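Local coordinates for protein SusD homolog (Bacteroides thetaiotaomicron VPI-5482, PDB 3IHV) that probably binds glycans at the outer membrane, as a SusD-family partner in the uptake of sugars by this gut bacterium, at residues P151-Q156 / L525-N530; R133-N137 / L515-P519; N92-E96 / M141-Q145; A35-L41 / Q79-L84; G26-T30 / G87-A91. One frame throughout, in Å; residues are numbered along the deposited sequence.

How the contacts relate
From the N terminus, contact 5 opens on helix 17-29 and contact 4 on helices 34-38 and 40-44. Both close on helix 75-101, contact 4 first, so it nests inside the loop of contact 5. The same helix then opens contact 3, whose second segment begins helix 144-147. Before contact 3 closes, the end of helix 107-135 opens contact 2, so these two cross. Contact 1 opens at 151-156; contact 2 then closes at 515-519 and contact 1 at 525-530, another crossing. Contacts 5, 4 and 3 thus gather N-terminal elements round helix 75-101, while contact 2 ties the C-terminal region to the end of helix 107-135 and contact 1 to the loop after helix 144-147.

Contact 1 (P151-Q156 / L525-N530); sequences PATYVQ and LCIQFN
L525 meets P151 through its main chain, its O lying 3.5 Å from P151 CB. C526 SG packs against the proline CB and comes in at the edge of the Y154 ring, a sulfur-aromatic contact in which SG is 3.9 Å from Y154 CD2. I527 adds only a methyl touch, CG2 on A152 CB. Residues C526 to F529 form a type I beta turn, and Q528 sends its extended chain to the other loop. There Q528 NE2 donates to A152 O at 2.9 Å, in the carbonyl plane and nearly straight (165° at the hydrogen). One water joins Q528 N to P151 O and Y154 O, a second joins Q528 NE2 to T153 O, and a third Q528 O to Q156 N and OE1. The F529 ring is sandwiched: C526 CB sits over the centre of one face, and Q156 CG forms a CH-pi contact over the other, 4.3 Å from the ring centroid. With chi1 of Q156 at -73°, CG stands beside its own backbone N and the amide beyond it stacks on the ring, the planes 26° apart. The same amide grips the main chain of N530 twice, N530 N to Q156 OE1 at 2.9 Å and Q156 NE2 to N530 O at 3.0 Å; NE2 also bonds N137 O. A leucine in place of Q156 would probably leave N530 N and O without these mates and the 525-530 loop less firmly fixed. Two surface loops are therefore joined mainly by glutamine amides reading the opposite backbone, with three waters bridging further polar atoms.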
# COMPACT_ATOMS: atom_id res chain seq x y z
N PRO A 151 -16.58 9.13 25.51
CA PRO A 151 -15.28 8.48 25.29
C PRO A 151 -14.57 7.92 26.53
O PRO A 151 -13.59 7.17 26.37
CB PRO A 151 -14.45 9.54 24.60
CG PRO A 151 -15.19 10.78 24.74
CD PRO A 151 -16.57 10.55 25.17
N ALA A 152 -15.06 8.23 27.73
CA ALA A 152 -14.53 7.62 28.94
C ALA A 152 -14.83 6.12 28.94
O ALA A 152 -14.24 5.37 29.71
CB ALA A 152 -15.07 8.30 30.21
N THR A 153 -15.79 5.70 28.10
CA THR A 153 -16.19 4.29 27.99
C THR A 153 -15.33 3.48 27.01
O THR A 153 -15.41 2.26 27.01
CB THR A 153 -17.66 4.14 27.55
OG1 THR A 153 -17.78 4.58 26.18
CG2 THR A 153 -18.63 4.83 28.57
N TYR A 154 -14.51 4.15 26.20
CA TYR A 154 -13.69 3.48 25.20
C TYR A 154 -12.47 2.79 25.77
O TYR A 154 -11.75 3.35 26.57
CB TYR A 154 -13.22 4.44 24.11
CG TYR A 154 -14.32 5.04 23.29
CD1 TYR A 154 -15.54 4.37 23.09
CD2 TYR A 154 -14.13 6.25 22.64
CE1 TYR A 154 -16.53 4.93 22.30
CE2 TYR A 154 -15.11 6.80 21.84
CZ TYR A 154 -16.30 6.15 21.68
OH TYR A 154 -17.26 6.70 20.89
N VAL A 155 -12.28 1.55 25.35
CA VAL A 155 -11.12 0.79 25.77
C VAL A 155 -10.47 0.16 24.55
O VAL A 155 -11.15 -0.20 23.56
CB VAL A 155 -11.46 -0.31 26.79
CG1 VAL A 155 -12.00 0.31 28.08
CG2 VAL A 155 -12.44 -1.31 26.21
N GLN A 156 -9.16 0.05 24.62
CA GLN A 156 -8.38 -0.58 23.57
C GLN A 156 -8.53 -2.08 23.70
O GLN A 156 -8.51 -2.60 24.80
CB GLN A 156 -6.93 -0.16 23.74
CG GLN A 156 -6.70 1.29 23.32
CD GLN A 156 -5.47 1.88 23.98
OE1 GLN A 156 -5.37 1.93 25.21
NE2 GLN A 156 -4.52 2.34 23.16
N LEU A 525 -8.89 12.58 25.33
CA LEU A 525 -10.33 12.41 25.45
C LEU A 525 -10.77 11.07 26.04
O LEU A 525 -11.89 10.97 26.49
CB LEU A 525 -10.99 12.57 24.09
CG LEU A 525 -10.99 13.97 23.49
CD1 LEU A 525 -11.38 13.88 22.02
CD2 LEU A 525 -11.92 14.86 24.27
N CYS A 526 -9.89 10.07 26.04
CA CYS A 526 -10.25 8.70 26.43
C CYS A 526 -9.38 8.29 27.63
O CYS A 526 -8.25 7.81 27.46
CB CYS A 526 -10.02 7.78 25.25
SG CYS A 526 -11.00 8.23 23.78
N ILE A 527 -9.90 8.53 28.81
CA ILE A 527 -9.18 8.34 30.05
C ILE A 527 -8.67 6.91 30.29
O ILE A 527 -7.74 6.73 31.06
CB ILE A 527 -10.02 8.84 31.25
CG1 ILE A 527 -9.16 9.13 32.48
CG2 ILE A 527 -11.16 7.83 31.54
CD1 ILE A 527 -9.91 9.94 33.58
N GLN A 528 -9.26 5.90 29.64
CA GLN A 528 -8.78 4.51 29.84
C GLN A 528 -7.66 4.12 28.87
O GLN A 528 -7.12 3.04 28.98
CB GLN A 528 -9.92 3.50 29.68
CG GLN A 528 -11.06 3.74 30.68
CD GLN A 528 -11.99 2.55 30.74
OE1 GLN A 528 -11.60 1.48 31.20
NE2 GLN A 528 -13.24 2.73 30.30
N PHE A 529 -7.33 4.98 27.90
CA PHE A 529 -6.30 4.61 26.92
C PHE A 529 -4.91 4.64 27.52
O PHE A 529 -4.64 5.44 28.42
CB PHE A 529 -6.27 5.62 25.77
CG PHE A 529 -7.29 5.41 24.70
CD1 PHE A 529 -8.37 4.53 24.86
CD2 PHE A 529 -7.20 6.15 23.51
CE1 PHE A 529 -9.30 4.39 23.88
CE2 PHE A 529 -8.14 5.99 22.51
CZ PHE A 529 -9.20 5.11 22.71
N ASN A 530 -4.07 3.76 26.98
CA ASN A 530 -2.64 3.72 27.24
C ASN A 530 -1.96 4.05 25.92
O ASN A 530 -2.35 3.56 24.84
CB ASN A 530 -2.19 2.33 27.70
CG ASN A 530 -2.58 2.03 29.13
OD1 ASN A 530 -2.59 2.91 30.01
ND2 ASN A 530 -2.84 0.74 29.41
O HOH W 1 -11.44 5.83 27.67
O HOH W 2 -15.50 0.85 29.21
O HOH W 3 -7.68 1.02 26.90

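Contact 2 (R133-N137 / L515-P519); sequences RRFGN and LFPIP
R134 O and F516 N form the hydrogen bond that spans this contact, 2.8 Å long and almost collinear with the carbonyl (C=O...N 175°). R133 points away and R134 runs alongside; both pair with E130, and R134 also bonds N46, so R134 contributes to this contact chiefly its backbone. The carbonyl of P517 is met differently: its O lies in the plane of the F135 ring, at the edge, 3.3 Å from F135 CE1. This is where helix 107-135 comes to its C-terminal end. G136, with positive phi, is the first residue to leave the helical path, while P519 takes the N-cap position of helix 520-525, so a helix end faces the approach to a helix start. Methyl and ring contacts fill the rest. L515 CD2 rests 3.6 Å from G136 N, and a CB on the glycine would run into the other methyl, CD1. F135 CE1 also packs on F516 CB at 3.9 Å, the two side chains crossing at a slant. I518 reaches in with CD1, 3.4 Å from N137 O; chi1 -58° and chi2 -55° bring that methyl to the carbonyls of F135 and N137. W81 of helix 75-101 meets the F135 ring edge-to-face.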
# COMPACT_ATOMS: atom_id res chain seq x y z
N ARG A 133 -2.36 -2.76 12.50
CA ARG A 133 -0.96 -2.92 12.18
C ARG A 133 -0.19 -1.61 12.42
O ARG A 133 1.00 -1.66 12.76
CB ARG A 133 -0.72 -3.46 10.75
CG ARG A 133 -0.97 -2.47 9.62
CD ARG A 133 -0.93 -3.22 8.31
NE ARG A 133 -1.10 -2.35 7.17
CZ ARG A 133 -0.61 -2.59 5.97
NH1 ARG A 133 0.16 -3.63 5.76
NH2 ARG A 133 -0.83 -1.74 4.99
N ARG A 134 -0.82 -0.46 12.21
CA ARG A 134 -0.14 0.81 12.36
C ARG A 134 -0.14 1.40 13.76
O ARG A 134 0.82 2.08 14.15
CB ARG A 134 -0.68 1.85 11.34
CG ARG A 134 -0.46 1.40 9.91
CD ARG A 134 -0.98 2.40 8.88
NE ARG A 134 -0.61 1.97 7.55
CZ ARG A 134 0.56 2.21 6.95
NH1 ARG A 134 1.54 2.90 7.53
NH2 ARG A 134 0.75 1.71 5.73
N PHE A 135 -1.23 1.14 14.51
CA PHE A 135 -1.43 1.68 15.84
C PHE A 135 -1.36 0.66 16.95
O PHE A 135 -1.31 1.04 18.11
CB PHE A 135 -2.73 2.47 15.90
CG PHE A 135 -2.75 3.71 15.03
CD1 PHE A 135 -2.23 4.92 15.51
CD2 PHE A 135 -3.29 3.69 13.76
CE1 PHE A 135 -2.26 6.09 14.73
CE2 PHE A 135 -3.33 4.87 13.00
CZ PHE A 135 -2.81 6.05 13.48
N GLY A 136 -1.49 -0.62 16.61
CA GLY A 136 -1.29 -1.68 17.61
C GLY A 136 -2.39 -1.97 18.61
O GLY A 136 -2.78 -3.12 18.78
N ASN A 137 -2.84 -0.94 19.31
CA ASN A 137 -3.78 -1.03 20.41
C ASN A 137 -4.95 -0.08 20.15
O ASN A 137 -4.89 1.10 20.49
CB ASN A 137 -3.00 -0.64 21.65
CG ASN A 137 -1.87 -1.59 21.90
OD1 ASN A 137 -2.13 -2.72 22.28
ND2 ASN A 137 -0.63 -1.18 21.59
N LEU A 515 5.42 1.21 15.86
CA LEU A 515 4.03 1.70 15.86
C LEU A 515 3.98 3.19 15.76
O LEU A 515 4.95 3.88 16.14
CB LEU A 515 3.34 1.35 17.16
CG LEU A 515 3.09 -0.15 17.41
CD1 LEU A 515 2.62 -0.35 18.87
CD2 LEU A 515 2.07 -0.75 16.40
N PHE A 516 2.87 3.69 15.26
CA PHE A 516 2.56 5.11 15.39
C PHE A 516 1.95 5.31 16.77
O PHE A 516 1.44 4.35 17.39
CB PHE A 516 1.60 5.58 14.29
CG PHE A 516 2.32 6.08 13.02
CD1 PHE A 516 3.55 5.53 12.63
CD2 PHE A 516 1.74 7.01 12.19
CE1 PHE A 516 4.19 5.97 11.45
CE2 PHE A 516 2.35 7.42 11.01
CZ PHE A 516 3.59 6.92 10.66
N PRO A 517 2.04 6.53 17.31
CA PRO A 517 1.43 6.77 18.59
C PRO A 517 -0.09 6.81 18.46
O PRO A 517 -0.62 7.12 17.39
CB PRO A 517 1.91 8.18 18.95
CG PRO A 517 2.07 8.88 17.57
CD PRO A 517 2.57 7.76 16.69
N ILE A 518 -0.78 6.57 19.57
CA ILE A 518 -2.21 6.80 19.62
C ILE A 518 -2.26 8.34 19.59
O ILE A 518 -1.50 8.97 20.30
CB ILE A 518 -2.81 6.30 20.93
CG1 ILE A 518 -2.51 4.80 21.12
CG2 ILE A 518 -4.30 6.62 20.97
CD1 ILE A 518 -2.94 3.87 19.99
N PRO A 519 -3.09 8.95 18.72
CA PRO A 519 -3.06 10.42 18.66
C PRO A 519 -3.29 11.08 20.01
O PRO A 519 -4.14 10.66 20.81
CB PRO A 519 -4.17 10.77 17.67
CG PRO A 519 -4.35 9.54 16.84
CD PRO A 519 -4.04 8.37 17.75

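Contact 3 (N92-E96 / M141-Q145); sequences NDFLE and MTSTQ
The N terminus of the short helix 144-147 docks on helix 75-101 here, and E96 receives it with both carboxylate oxygens. OE2 of E96 accepts T144 N at 2.9 Å, with an angle of 165° at the hydrogen, and OE1 of E96 accepts T144 OG1 at 2.6 Å. Each oxygen uses its syn lone pair, so the carboxylate faces the threonine squarely. With chi1 of T144 at 57°, the hydroxyl lies between its own backbone N and carbonyl carbon, on the side from which E96 arrives. T144 CG2 also touches D93, 3.7 Å from D93 CB, and the D93 carboxylate pairs with R97 and K10. One turn earlier on helix 75-101, N92 ND2 donates to M141 O at 2.8 Å, from a direction tilted 28° off the carbonyl plane. Waters reinforce both ends: one links N92 OD1 to M141 O, another E96 OE2 to T142 O. Replacing E96 with an alanine would probably leave T144 N and OG1 without their acceptor and free the threonine hydroxyl to turn. A negative charge here is likely to be favoured by the start of the helix. S143 is the N-cap, its OG bonded to M146 N, so the first turn combines a serine N-cap with a carboxylate of another helix that accepts the N-H of the residue after the cap.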
# COMPACT_ATOMS: atom_id res chain seq x y z
N ASN A 92 -20.20 0.22 9.34
CA ASN A 92 -21.17 -0.15 10.38
C ASN A 92 -22.57 0.34 10.04
O ASN A 92 -23.57 -0.40 10.15
CB ASN A 92 -20.77 0.45 11.75
CG ASN A 92 -19.56 -0.24 12.42
OD1 ASN A 92 -19.18 -1.34 12.08
ND2 ASN A 92 -18.99 0.44 13.41
N ASP A 93 -22.66 1.60 9.62
CA ASP A 93 -23.94 2.22 9.31
C ASP A 93 -24.65 1.47 8.17
O ASP A 93 -25.82 1.11 8.26
CB ASP A 93 -23.68 3.67 8.88
CG ASP A 93 -24.94 4.42 8.55
OD1 ASP A 93 -25.80 4.60 9.46
OD2 ASP A 93 -25.08 4.79 7.35
N PHE A 94 -23.90 1.22 7.11
CA PHE A 94 -24.42 0.46 5.96
C PHE A 94 -24.92 -0.93 6.37
O PHE A 94 -26.02 -1.32 5.98
CB PHE A 94 -23.34 0.32 4.89
CG PHE A 94 -23.78 -0.52 3.73
CD1 PHE A 94 -24.53 0.05 2.71
CD2 PHE A 94 -23.49 -1.85 3.68
CE1 PHE A 94 -24.99 -0.71 1.66
CE2 PHE A 94 -23.98 -2.65 2.61
CZ PHE A 94 -24.71 -2.04 1.61
N LEU A 95 -24.12 -1.64 7.16
CA LEU A 95 -24.47 -2.99 7.62
C LEU A 95 -25.71 -3.01 8.53
O LEU A 95 -26.61 -3.84 8.37
CB LEU A 95 -23.26 -3.65 8.30
CG LEU A 95 -22.10 -3.91 7.34
CD1 LEU A 95 -20.78 -4.19 8.03
CD2 LEU A 95 -22.47 -5.08 6.36
N GLU A 96 -25.76 -2.09 9.48
CA GLU A 96 -26.93 -1.95 10.36
C GLU A 96 -28.18 -1.69 9.55
O GLU A 96 -29.21 -2.30 9.79
CB GLU A 96 -26.69 -0.79 11.35
CG GLU A 96 -25.64 -1.12 12.39
CD GLU A 96 -25.07 0.11 13.09
OE1 GLU A 96 -25.67 1.19 13.02
OE2 GLU A 96 -23.95 -0.01 13.65
N MSE A 141 -14.80 -0.45 17.51
CA MSE A 141 -15.97 0.41 17.46
C MSE A 141 -17.01 -0.33 16.64
O MSE A 141 -17.12 -0.13 15.41
CB MSE A 141 -15.59 1.76 16.82
CG MSE A 141 -16.54 2.85 17.07
SE MSE A 141 -16.52 3.47 18.93
CE MSE A 141 -14.83 4.31 18.99
N THR A 142 -17.77 -1.17 17.32
CA THR A 142 -18.60 -2.15 16.62
C THR A 142 -19.96 -1.74 16.14
O THR A 142 -20.65 -2.54 15.48
CB THR A 142 -18.71 -3.41 17.44
OG1 THR A 142 -19.18 -3.07 18.75
CG2 THR A 142 -17.34 -4.07 17.53
N SER A 143 -20.35 -0.51 16.45
CA SER A 143 -21.63 0.00 15.97
C SER A 143 -21.57 1.50 15.87
O SER A 143 -20.69 2.15 16.44
CB SER A 143 -22.76 -0.41 16.91
OG SER A 143 -22.68 0.29 18.13
N THR A 144 -22.49 2.07 15.09
CA THR A 144 -22.64 3.50 15.02
C THR A 144 -23.03 4.05 16.39
O THR A 144 -22.58 5.12 16.79
CB THR A 144 -23.69 3.94 13.99
OG1 THR A 144 -24.95 3.34 14.28
CG2 THR A 144 -23.24 3.56 12.58
N GLN A 145 -23.85 3.31 17.13
CA GLN A 145 -24.24 3.76 18.49
C GLN A 145 -22.98 3.92 19.38
O GLN A 145 -22.85 4.92 20.08
CB GLN A 145 -25.23 2.78 19.12
CG GLN A 145 -26.61 2.80 18.50
CD GLN A 145 -26.76 2.07 17.12
OE1 GLN A 145 -25.84 1.39 16.60
NE2 GLN A 145 -27.97 2.20 16.56
O HOH W 4 -18.91 3.16 14.27
O HOH W 5 -16.86 -2.29 13.63
O HOH W 6 -22.89 -2.46 13.86

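Contact 4 (A35-L41 / Q79-L84); sequences AMYGYYL and QTWAAL. With EDO (1,2-ethanediol), chain I.
Y40 lies along the side of helix 75-101, sliding past T80 and ending at Q79. Its CB starts 3.6 Å from T80 OG1. Past CG, which still faces that hydroxyl, Y40 CD2 comes to 3.2 Å from T80 OG1, which sits at the ring edge in the ring plane. Next, CE2 comes up to Q79 OE1, and at the tip Y40 OH donates to Q79 OE1 at 2.7 Å. The extended glutamine holds its amide nearly coplanar with the ring, the planes 11° apart, so the phenol and amide meet in one layer. The threonine hydroxyl has its own acceptor: T80 OG1 donates to A35 O at 2.7 Å, in the carbonyl plane and on a lone pair. With OG1 beside the backbone N of T80 (chi1 -67°), the CG2 methyl is turned to L41, 3.7 Å from L41 CD2. The selenomethionine M36 folds back at chi2 and chi3. Its CG lies 3.8 Å from A83 CB, and its SE lies 3.7 Å from L84 CD2. The backbones come closest at A35 and T80, and A35 CB touches A83 CB one turn on. F127 and L131 of helix 107-135 close in on M36 and L84. On another side of helix 75-101, W81 NE1 makes a weak bond to O2 of an ethanediol, probably from the crystallisation liquor. An apolar patch with side-chain hydrogen bonds beside it thus forms a buried interface between the break from helix 34-38 to helix 40-44 and the long helix 75-101 of this alpha-helical SusD-family fold.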
# COMPACT_ATOMS: atom_id res chain seq x y z
N ALA A 35 -5.94 11.65 3.82
CA ALA A 35 -5.50 10.95 5.01
C ALA A 35 -5.56 9.42 4.91
O ALA A 35 -5.12 8.71 5.81
CB ALA A 35 -6.33 11.43 6.24
N MSE A 36 -6.17 8.93 3.84
CA MSE A 36 -6.24 7.52 3.49
C MSE A 36 -5.28 7.32 2.29
O MSE A 36 -4.11 7.69 2.40
CB MSE A 36 -7.69 7.12 3.19
CG MSE A 36 -8.61 7.30 4.37
SE MSE A 36 -8.39 5.93 5.73
CE MSE A 36 -9.11 4.39 4.74
N TYR A 37 -5.74 6.79 1.15
CA TYR A 37 -4.79 6.43 0.09
C TYR A 37 -4.41 7.55 -0.87
O TYR A 37 -3.58 7.34 -1.75
CB TYR A 37 -5.27 5.13 -0.63
CG TYR A 37 -5.40 4.00 0.37
CD1 TYR A 37 -4.29 3.31 0.78
CD2 TYR A 37 -6.63 3.69 0.97
CE1 TYR A 37 -4.38 2.32 1.75
CE2 TYR A 37 -6.73 2.68 1.93
CZ TYR A 37 -5.61 2.03 2.32
OH TYR A 37 -5.71 1.06 3.30
N GLY A 38 -5.02 8.73 -0.73
CA GLY A 38 -4.62 9.84 -1.57
C GLY A 38 -3.19 10.28 -1.26
O GLY A 38 -2.50 10.80 -2.16
N TYR A 39 -2.72 10.02 -0.03
CA TYR A 39 -1.40 10.49 0.42
C TYR A 39 -0.84 9.80 1.64
O TYR A 39 0.24 9.22 1.58
CB TYR A 39 -1.47 12.01 0.60
CG TYR A 39 -0.23 12.72 1.08
CD1 TYR A 39 1.03 12.32 0.69
CD2 TYR A 39 -0.35 13.91 1.78
CE1 TYR A 39 2.18 13.02 1.12
CE2 TYR A 39 0.79 14.62 2.20
CZ TYR A 39 2.04 14.14 1.89
OH TYR A 39 3.13 14.85 2.30
N TYR A 40 -1.54 9.81 2.78
CA TYR A 40 -0.87 9.30 3.98
C TYR A 40 -0.63 7.79 4.01
O TYR A 40 0.48 7.33 4.27
CB TYR A 40 -1.57 9.75 5.28
CG TYR A 40 -1.80 11.24 5.48
CD1 TYR A 40 -1.18 12.20 4.71
CD2 TYR A 40 -2.58 11.67 6.54
CE1 TYR A 40 -1.42 13.56 4.95
CE2 TYR A 40 -2.85 12.98 6.75
CZ TYR A 40 -2.27 13.94 5.96
OH TYR A 40 -2.53 15.26 6.18
N LEU A 41 -1.67 7.01 3.78
CA LEU A 41 -1.54 5.56 3.81
C LEU A 41 -0.87 4.97 2.57
O LEU A 41 -0.46 3.81 2.60
CB LEU A 41 -2.90 4.88 4.00
CG LEU A 41 -3.56 5.06 5.36
CD1 LEU A 41 -4.95 4.34 5.33
CD2 LEU A 41 -2.71 4.55 6.54
N GLN A 79 -5.33 12.59 11.83
CA GLN A 79 -6.25 12.59 10.70
C GLN A 79 -6.51 11.20 10.12
O GLN A 79 -7.64 10.87 9.73
CB GLN A 79 -5.72 13.52 9.60
CG GLN A 79 -5.79 15.00 10.00
CD GLN A 79 -5.07 15.93 9.03
OE1 GLN A 79 -4.21 15.51 8.27
NE2 GLN A 79 -5.44 17.21 9.06
N THR A 80 -5.46 10.37 10.06
CA THR A 80 -5.62 9.00 9.57
C THR A 80 -6.42 8.16 10.56
O THR A 80 -7.32 7.41 10.16
CB THR A 80 -4.29 8.38 9.21
OG1 THR A 80 -3.73 9.06 8.09
CG2 THR A 80 -4.47 6.92 8.85
N TRP A 81 -6.12 8.32 11.85
CA TRP A 81 -6.87 7.61 12.88
C TRP A 81 -8.36 7.94 12.71
O TRP A 81 -9.20 7.04 12.65
CB TRP A 81 -6.35 8.00 14.27
CG TRP A 81 -7.11 7.54 15.46
CD1 TRP A 81 -8.16 8.17 16.07
CD2 TRP A 81 -6.78 6.41 16.27
NE1 TRP A 81 -8.52 7.47 17.21
CE2 TRP A 81 -7.68 6.39 17.36
CE3 TRP A 81 -5.81 5.42 16.19
CZ2 TRP A 81 -7.64 5.42 18.33
CZ3 TRP A 81 -5.76 4.44 17.18
CH2 TRP A 81 -6.67 4.46 18.23
N ALA A 82 -8.68 9.23 12.59
CA ALA A 82 -10.06 9.69 12.41
C ALA A 82 -10.67 9.17 11.11
O ALA A 82 -11.82 8.77 11.09
CB ALA A 82 -10.13 11.24 12.49
N ALA A 83 -9.92 9.18 10.03
CA ALA A 83 -10.45 8.73 8.75
C ALA A 83 -10.78 7.24 8.76
O ALA A 83 -11.81 6.79 8.23
CB ALA A 83 -9.47 9.07 7.58
N LEU A 84 -9.91 6.43 9.37
CA LEU A 84 -10.17 4.99 9.47
C LEU A 84 -11.45 4.76 10.24
O LEU A 84 -12.31 3.96 9.84
CB LEU A 84 -8.97 4.26 10.12
CG LEU A 84 -7.76 4.15 9.17
CD1 LEU A 84 -6.38 3.85 9.90
CD2 LEU A 84 -8.04 3.05 8.06
C1 EDO I . -12.46 6.60 18.80
O1 EDO I . -12.51 7.39 17.63
C2 EDO I . -11.08 6.08 19.00
O2 EDO I . -10.29 7.03 19.75

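Contact 5 (G26-T30 / G87-A91); sequences GVYRT and GIYRA
R90 stretches out from helix 75-101, its chain extended from CG to NE, and brings NH1 to the hydroxyl of T30. That hydroxyl meets the edge of the guanidinium near its plane, and R90 NH1 donates to T30 OG1 at 3.0 Å with a bend to 151° at the hydrogen. T30 OG1 in turn donates to V27 O at 2.8 Å, so the arginine grips a hydroxyl already oriented by V27 O three residues back. V27 O takes T30 N as well, both donors coming from one face of its carbonyl plane. Beyond the two segments, E3 pairs with R90 NE. With chi1 at -43°, OG1 of T30 lies beside its backbone N and CG2 points anti to that N, toward G87, 3.7 Å from G87 CA. A CB on this glycine would come tight against that methyl. V27 lays both methyls against the facing helix: CG2 lies 3.7 Å from R90 O, and CG1 lies 4.0 Å from A91 CB. L123 of helix 107-135 also packs on V27. V27 and T30 on one side, and G87, R90 and A91 on the other, recur at the three- and four-residue spacing typical of close helix packing, here between helix 75-101 and the C-terminal end of helix 17-29 with the residue following it.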
# COMPACT_ATOMS: atom_id res chain seq x y z
N GLY A 26 -20.30 5.14 -0.80
CA GLY A 26 -19.82 6.11 0.17
C GLY A 26 -18.81 5.53 1.17
O GLY A 26 -17.94 6.25 1.70
N VAL A 27 -18.92 4.22 1.45
CA VAL A 27 -17.94 3.56 2.28
C VAL A 27 -16.61 3.51 1.51
O VAL A 27 -15.53 3.84 2.05
CB VAL A 27 -18.37 2.12 2.72
CG1 VAL A 27 -17.35 1.55 3.75
CG2 VAL A 27 -19.81 2.15 3.31
N TYR A 28 -16.67 3.06 0.27
CA TYR A 28 -15.49 3.08 -0.58
C TYR A 28 -14.84 4.45 -0.72
O TYR A 28 -13.61 4.54 -0.77
CB TYR A 28 -15.83 2.62 -1.98
CG TYR A 28 -15.94 1.11 -2.16
CD1 TYR A 28 -14.81 0.35 -2.39
CD2 TYR A 28 -17.17 0.48 -2.14
CE1 TYR A 28 -14.88 -1.01 -2.59
CE2 TYR A 28 -17.27 -0.89 -2.32
CZ TYR A 28 -16.11 -1.63 -2.59
OH TYR A 28 -16.13 -2.99 -2.79
N ARG A 29 -15.65 5.50 -0.81
CA ARG A 29 -15.11 6.84 -1.04
C ARG A 29 -14.14 7.22 0.06
O ARG A 29 -13.25 8.03 -0.16
CB ARG A 29 -16.27 7.83 -1.16
CG ARG A 29 -15.97 9.24 -1.51
CD ARG A 29 -17.34 10.00 -1.64
NE ARG A 29 -18.24 9.28 -2.56
CZ ARG A 29 -19.49 8.86 -2.31
NH1 ARG A 29 -20.17 9.18 -1.21
NH2 ARG A 29 -20.12 8.16 -3.26
N THR A 30 -14.26 6.62 1.25
CA THR A 30 -13.32 6.91 2.35
C THR A 30 -11.87 6.76 1.87
O THR A 30 -10.98 7.58 2.20
CB THR A 30 -13.57 6.02 3.57
OG1 THR A 30 -14.97 5.91 3.82
CG2 THR A 30 -12.89 6.59 4.80
N GLY A 87 -14.41 5.53 8.16
CA GLY A 87 -14.65 4.41 7.26
C GLY A 87 -15.42 3.33 7.97
O GLY A 87 -16.41 2.80 7.43
N ILE A 88 -14.97 2.99 9.18
CA ILE A 88 -15.61 1.97 10.03
C ILE A 88 -17.04 2.36 10.36
O ILE A 88 -17.93 1.51 10.28
CB ILE A 88 -14.74 1.70 11.27
CG1 ILE A 88 -13.46 0.98 10.83
CG2 ILE A 88 -15.47 0.86 12.35
CD1 ILE A 88 -12.27 0.99 11.82
N TYR A 89 -17.26 3.64 10.70
CA TYR A 89 -18.59 4.14 10.99
C TYR A 89 -19.49 3.93 9.75
O TYR A 89 -20.62 3.45 9.85
CB TYR A 89 -18.54 5.63 11.35
CG TYR A 89 -19.91 6.19 11.59
CD1 TYR A 89 -20.70 6.62 10.54
CD2 TYR A 89 -20.44 6.24 12.87
CE1 TYR A 89 -22.00 7.08 10.76
CE2 TYR A 89 -21.72 6.74 13.10
CZ TYR A 89 -22.49 7.14 12.03
OH TYR A 89 -23.77 7.59 12.27
N ARG A 90 -18.98 4.31 8.59
CA ARG A 90 -19.76 4.18 7.34
C ARG A 90 -20.09 2.72 7.06
O ARG A 90 -21.22 2.40 6.70
CB ARG A 90 -19.04 4.82 6.19
CG ARG A 90 -19.01 6.36 6.29
CD ARG A 90 -18.01 6.93 5.34
NE ARG A 90 -17.97 8.38 5.42
CZ ARG A 90 -17.10 9.15 4.76
NH1 ARG A 90 -16.15 8.63 3.99
NH2 ARG A 90 -17.17 10.47 4.91
N ALA A 91 -19.11 1.85 7.24
CA ALA A 91 -19.35 0.42 7.07
C ALA A 91 -20.39 -0.09 8.05
O ALA A 91 -21.34 -0.79 7.67
CB ALA A 91 -18.03 -0.36 7.19